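Local atomic coordinates of succinyl-CoA:3-ketoacid coenzyme A transferase subunit B (Helicobacter pylori, PDB entry 3RRL), a protein that catalyses the transfer of coenzyme A from succinyl-CoA to a 3-oxo acid, giving a 3-oxoacyl-CoA and succinate. Residues I70-V73 with P74-F78; Q166-D170 with L171-E175. One frame throughout, in Å; residues are numbered along the deposited sequence.

Contact 1. Residues I70-V73 with P74-F78; sequences ITVV and PGASF
The ring of Phe78 meets Val72 at its outer end, where CZ lies 3.6 Å from Val72 CG1 and CE1 is next at 4.0 Å; the methyl comes in obliquely, and the two side chains cross at about a right angle. The puckered ring of Pro74 follows Val73 directly and turns the chain. Val73 to Ala76 form a type II beta turn, with Pro74 and Gly75 at its two middle positions. The turn is a corner: the strand entering it, 72-73, and the strand leaving it, 76-78, belong to different sheets or faces. The evidence for its type is in the backbone angles, with psi of 137° at Pro74 followed by a positive phi of 84° at Gly75, a conformation that suits glycine because a CB would press on the preceding carbonyl oxygen. Closing the turn, Ala76 N donates to Val73 O at 3.2 Å, a bent bond with the nitrogen above the carbonyl plane. Leu46 of strand 46-49 touches both Val72 and Phe78 and Leu62 also packs on Phe78, so the apolar pair belongs to a larger cluster. Two other chains of the assembly reach this region: a polar side chain of one is hydrogen-bonded to Gly75 O and its backbone bonds to that of Phe78, while a basic side chain of the other packs on Phe78. Inside the bend, Val72 keeps CG1 beside the backbone N (chi1 -61°), which directs that methyl to the phenyl ring, while Val72 CB rests 3.6 Å from Ala76 CB.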
loop_
_atom_site.group_PDB
_atom_site.type_symbol
_atom_site.label_atom_id
_atom_site.label_comp_id
_atom_site.label_asym_id
_atom_site.label_seq_id
_atom_site.Cartn_x
_atom_site.Cartn_y
_atom_site.Cartn_z
ATOM N N ILE B 70 -15.560 21.227 -2.217
ATOM C CA ILE B 70 -15.725 21.255 -0.761
ATOM C C ILE B 70 -14.545 21.915 -0.067
ATOM O O ILE B 70 -13.637 22.425 -0.717
ATOM C CB ILE B 70 -15.867 19.833 -0.184
ATOM C CG1 ILE B 70 -14.659 18.982 -0.580
ATOM C CG2 ILE B 70 -17.151 19.185 -0.672
ATOM C CD1 ILE B 70 -14.607 17.621 0.123
ATOM N N THR B 71 -14.564 21.894 1.261
ATOM C CA THR B 71 -13.391 22.263 2.048
ATOM C C THR B 71 -13.045 21.116 2.988
ATOM O O THR B 71 -13.692 20.067 2.960
ATOM C CB THR B 71 -13.623 23.532 2.877
ATOM O OG1 THR B 71 -14.632 23.276 3.864
ATOM C CG2 THR B 71 -14.055 24.697 1.975
ATOM N N VAL B 72 -12.019 21.314 3.809
ATOM C CA VAL B 72 -11.623 20.316 4.790
ATOM C C VAL B 72 -11.678 20.925 6.181
ATOM O O VAL B 72 -11.532 22.138 6.335
ATOM C CB VAL B 72 -10.191 19.791 4.523
ATOM C CG1 VAL B 72 -10.115 19.128 3.167
ATOM C CG2 VAL B 72 -9.181 20.919 4.602
ATOM N N VAL B 73 -11.899 20.088 7.190
ATOM C CA VAL B 73 -11.807 20.520 8.583
ATOM C C VAL B 73 -10.356 20.500 9.069
ATOM O O VAL B 73 -9.481 19.944 8.412
ATOM C CB VAL B 73 -12.685 19.649 9.527
ATOM C CG1 VAL B 73 -14.166 19.871 9.236
ATOM C CG2 VAL B 73 -12.325 18.171 9.405
ATOM N N PRO B 74 -10.090 21.141 10.215
ATOM C CA PRO B 74 -8.761 21.029 10.822
ATOM C C PRO B 74 -8.464 19.576 11.171
ATOM O O PRO B 74 -9.342 18.883 11.693
ATOM C CB PRO B 74 -8.900 21.855 12.100
ATOM C CG PRO B 74 -9.991 22.829 11.801
ATOM C CD PRO B 74 -10.958 22.078 10.948
ATOM N N GLY B 75 -7.249 19.116 10.883
ATOM C CA GLY B 75 -6.882 17.738 11.174
ATOM C C GLY B 75 -7.309 16.784 10.073
ATOM O O GLY B 75 -7.275 15.565 10.238
ATOM N N ALA B 76 -7.719 17.344 8.938
ATOM C CA ALA B 76 -8.005 16.533 7.767
ATOM C C ALA B 76 -6.701 15.918 7.261
ATOM O O ALA B 76 -5.616 16.387 7.599
ATOM C CB ALA B 76 -8.651 17.377 6.681
ATOM N N SER B 77 -6.816 14.852 6.472
ATOM C CA SER B 77 -5.667 14.265 5.794
ATOM C C SER B 77 -6.062 13.830 4.389
ATOM O O SER B 77 -7.212 13.489 4.142
ATOM C CB SER B 77 -5.108 13.079 6.586
ATOM O OG SER B 77 -6.145 12.206 6.976
ATOM N N PHE B 78 -5.106 13.870 3.467
ATOM C CA PHE B 78 -5.327 13.384 2.116
ATOM C C PHE B 78 -4.497 12.131 1.924
ATOM O O PHE B 78 -3.450 11.963 2.558
ATOM C CB PHE B 78 -4.934 14.431 1.063
ATOM C CG PHE B 78 -5.787 15.679 1.084
ATOM C CD1 PHE B 78 -7.121 15.628 0.745
ATOM C CD2 PHE B 78 -5.238 16.909 1.410
ATOM C CE1 PHE B 78 -7.902 16.776 0.760
ATOM C CE2 PHE B 78 -6.016 18.057 1.424
ATOM C CZ PHE B 78 -7.349 17.986 1.106
#

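Contact 2. Residues Q166-D170 with L171-E175; sequences QLITD and LAVFE
A tight beta hairpin joins strand 166-168 to strand 172-177, and its paired segments run antiparallel, at 170° with axes 4.7 Å apart. Leu167 and Phe174 are its hydrogen-bonded pair: Leu167 N reaches Phe174 O at 2.9 Å, and Phe174 N returns to Leu167 O at 2.8 Å, this second donor lying in the carbonyl plane. Their side chains run side by side in the same direction, CD2 of Leu167 4.0 Å from CD2 of Phe174, and Met181 of strand 180-186 packs on both. On the other face, Gln166 stretches out, CG anti to the backbone N (chi1 172°), and brings NE2 to 3.7 Å from Val173 CG1; its amide is held by Lys134 and Glu12. At the bend, Thr169 N binds Ala172 O at 2.9 Å in an almost straight bond. Thr169 OG1 sits between its own N and carbonyl carbon (chi1 78°), where it accepts from Leu171 N at 3.1 Å and from Ala172 N at 3.2 Å. The same oxygen is hydrogen-bonded to His141 ND1, while Asp170 OD1 takes the backbone N of His141. One buried hydroxyl thus satisfies two amides of the turn and ties it to the segment holding His141.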
loop_
_atom_site.group_PDB
_atom_site.type_symbol
_atom_site.label_atom_id
_atom_site.label_comp_id
_atom_site.label_asym_id
_atom_site.label_seq_id
_atom_site.Cartn_x
_atom_site.Cartn_y
_atom_site.Cartn_z
ATOM N N GLN B 166 -28.810 -2.319 9.413
ATOM C CA GLN B 166 -30.002 -1.577 9.794
ATOM C C GLN B 166 -30.608 -0.907 8.567
ATOM O O GLN B 166 -29.890 -0.394 7.704
ATOM C CB GLN B 166 -29.643 -0.545 10.859
ATOM C CG GLN B 166 -30.751 0.441 11.214
ATOM C CD GLN B 166 -30.249 1.542 12.144
ATOM O OE1 GLN B 166 -29.142 2.052 11.977
ATOM N NE2 GLN B 166 -31.048 1.892 13.136
ATOM N N LEU B 167 -31.931 -0.929 8.483
ATOM C CA LEU B 167 -32.627 -0.334 7.351
ATOM C C LEU B 167 -33.641 0.687 7.854
ATOM O O LEU B 167 -34.516 0.369 8.661
ATOM C CB LEU B 167 -33.319 -1.411 6.506
ATOM C CG LEU B 167 -34.408 -0.933 5.540
ATOM C CD1 LEU B 167 -33.828 -0.053 4.441
ATOM C CD2 LEU B 167 -35.171 -2.119 4.942
ATOM N N ILE B 168 -33.497 1.919 7.386
ATOM C CA ILE B 168 -34.387 2.998 7.773
ATOM C C ILE B 168 -35.170 3.466 6.550
ATOM O O ILE B 168 -34.578 3.912 5.569
ATOM C CB ILE B 168 -33.573 4.185 8.328
ATOM C CG1 ILE B 168 -32.714 3.741 9.518
ATOM C CG2 ILE B 168 -34.483 5.336 8.711
ATOM C CD1 ILE B 168 -31.854 4.857 10.101
ATOM N N THR B 169 -36.494 3.347 6.598
ATOM C CA THR B 169 -37.344 3.900 5.545
ATOM C C THR B 169 -38.304 4.961 6.108
ATOM O O THR B 169 -38.270 5.271 7.304
ATOM C CB THR B 169 -38.146 2.797 4.809
ATOM O OG1 THR B 169 -39.273 2.395 5.600
ATOM C CG2 THR B 169 -37.264 1.593 4.530
ATOM N N ASP B 170 -39.150 5.518 5.247
ATOM C CA ASP B 170 -40.145 6.506 5.677
ATOM C C ASP B 170 -41.243 5.873 6.540
ATOM O O ASP B 170 -42.027 6.570 7.195
ATOM C CB ASP B 170 -40.768 7.204 4.461
ATOM C CG ASP B 170 -41.148 6.225 3.363
ATOM O OD1 ASP B 170 -40.271 5.444 2.938
ATOM O OD2 ASP B 170 -42.325 6.216 2.937
ATOM N N LEU B 171 -41.291 4.546 6.533
ATOM C CA LEU B 171 -42.281 3.790 7.302
ATOM C C LEU B 171 -41.698 3.274 8.608
ATOM O O LEU B 171 -42.258 3.507 9.680
ATOM C CB LEU B 171 -42.879 2.634 6.493
ATOM C CG LEU B 171 -43.600 3.011 5.201
ATOM C CD1 LEU B 171 -44.287 1.789 4.595
ATOM C CD2 LEU B 171 -44.603 4.123 5.458
ATOM N N ALA B 172 -40.599 2.543 8.509
ATOM C CA ALA B 172 -40.049 1.846 9.653
ATOM C C ALA B 172 -38.539 1.679 9.717
ATOM O O ALA B 172 -37.821 1.935 8.767
ATOM C CB ALA B 172 -40.696 0.500 9.747
ATOM N N VAL B 173 -38.086 1.250 10.884
ATOM C CA VAL B 173 -36.705 0.909 11.112
ATOM C C VAL B 173 -36.620 -0.598 11.345
ATOM O O VAL B 173 -37.342 -1.149 12.153
ATOM C CB VAL B 173 -36.127 1.644 12.312
ATOM C CG1 VAL B 173 -34.685 1.287 12.492
ATOM C CG2 VAL B 173 -36.296 3.114 12.149
ATOM N N PHE B 174 -35.725 -1.250 10.620
ATOM C CA PHE B 174 -35.529 -2.676 10.719
ATOM C C PHE B 174 -34.085 -2.974 11.058
ATOM O O PHE B 174 -33.197 -2.227 10.698
ATOM C CB PHE B 174 -35.815 -3.361 9.390
ATOM C CG PHE B 174 -37.209 -3.197 8.893
ATOM C CD1 PHE B 174 -38.163 -4.154 9.152
ATOM C CD2 PHE B 174 -37.558 -2.106 8.131
ATOM C CE1 PHE B 174 -39.431 -4.013 8.683
ATOM C CE2 PHE B 174 -38.832 -1.964 7.660
ATOM C CZ PHE B 174 -39.768 -2.918 7.934
ATOM N N GLU B 175 -33.865 -4.077 11.759
ATOM C CA GLU B 175 -32.520 -4.558 12.040
ATOM C C GLU B 175 -32.336 -5.973 11.504
ATOM O O GLU B 175 -33.304 -6.697 11.283
ATOM C CB GLU B 175 -32.220 -4.489 13.536
ATOM C CG GLU B 175 -32.013 -3.064 14.023
ATOM C CD GLU B 175 -31.818 -2.960 15.526
ATOM O OE1 GLU B 175 -31.883 -4.001 16.219
ATOM O OE2 GLU B 175 -31.604 -1.824 16.011
#

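Overall arrangement
Contact 1 closes at residue 78, well before contact 2 opens at residue 166, so the two come in series along the chain. Their centres are 32 Å apart and their nearest atoms about 23 Å, on opposite sides of the chain's centre, yet both reach the same mixed sheet. Strand 76-78 is at one edge of that sheet within this chain, whereas strands 166-168 and 172-177 lie among its inner strands, between 134-138 and 180-186. Their surroundings differ accordingly: contact 1 is partly buried and met by other chains of the assembly, while no other chain touches contact 2. The sheet therefore links a corner at a subunit interface to a largely buried hairpin within this subunit.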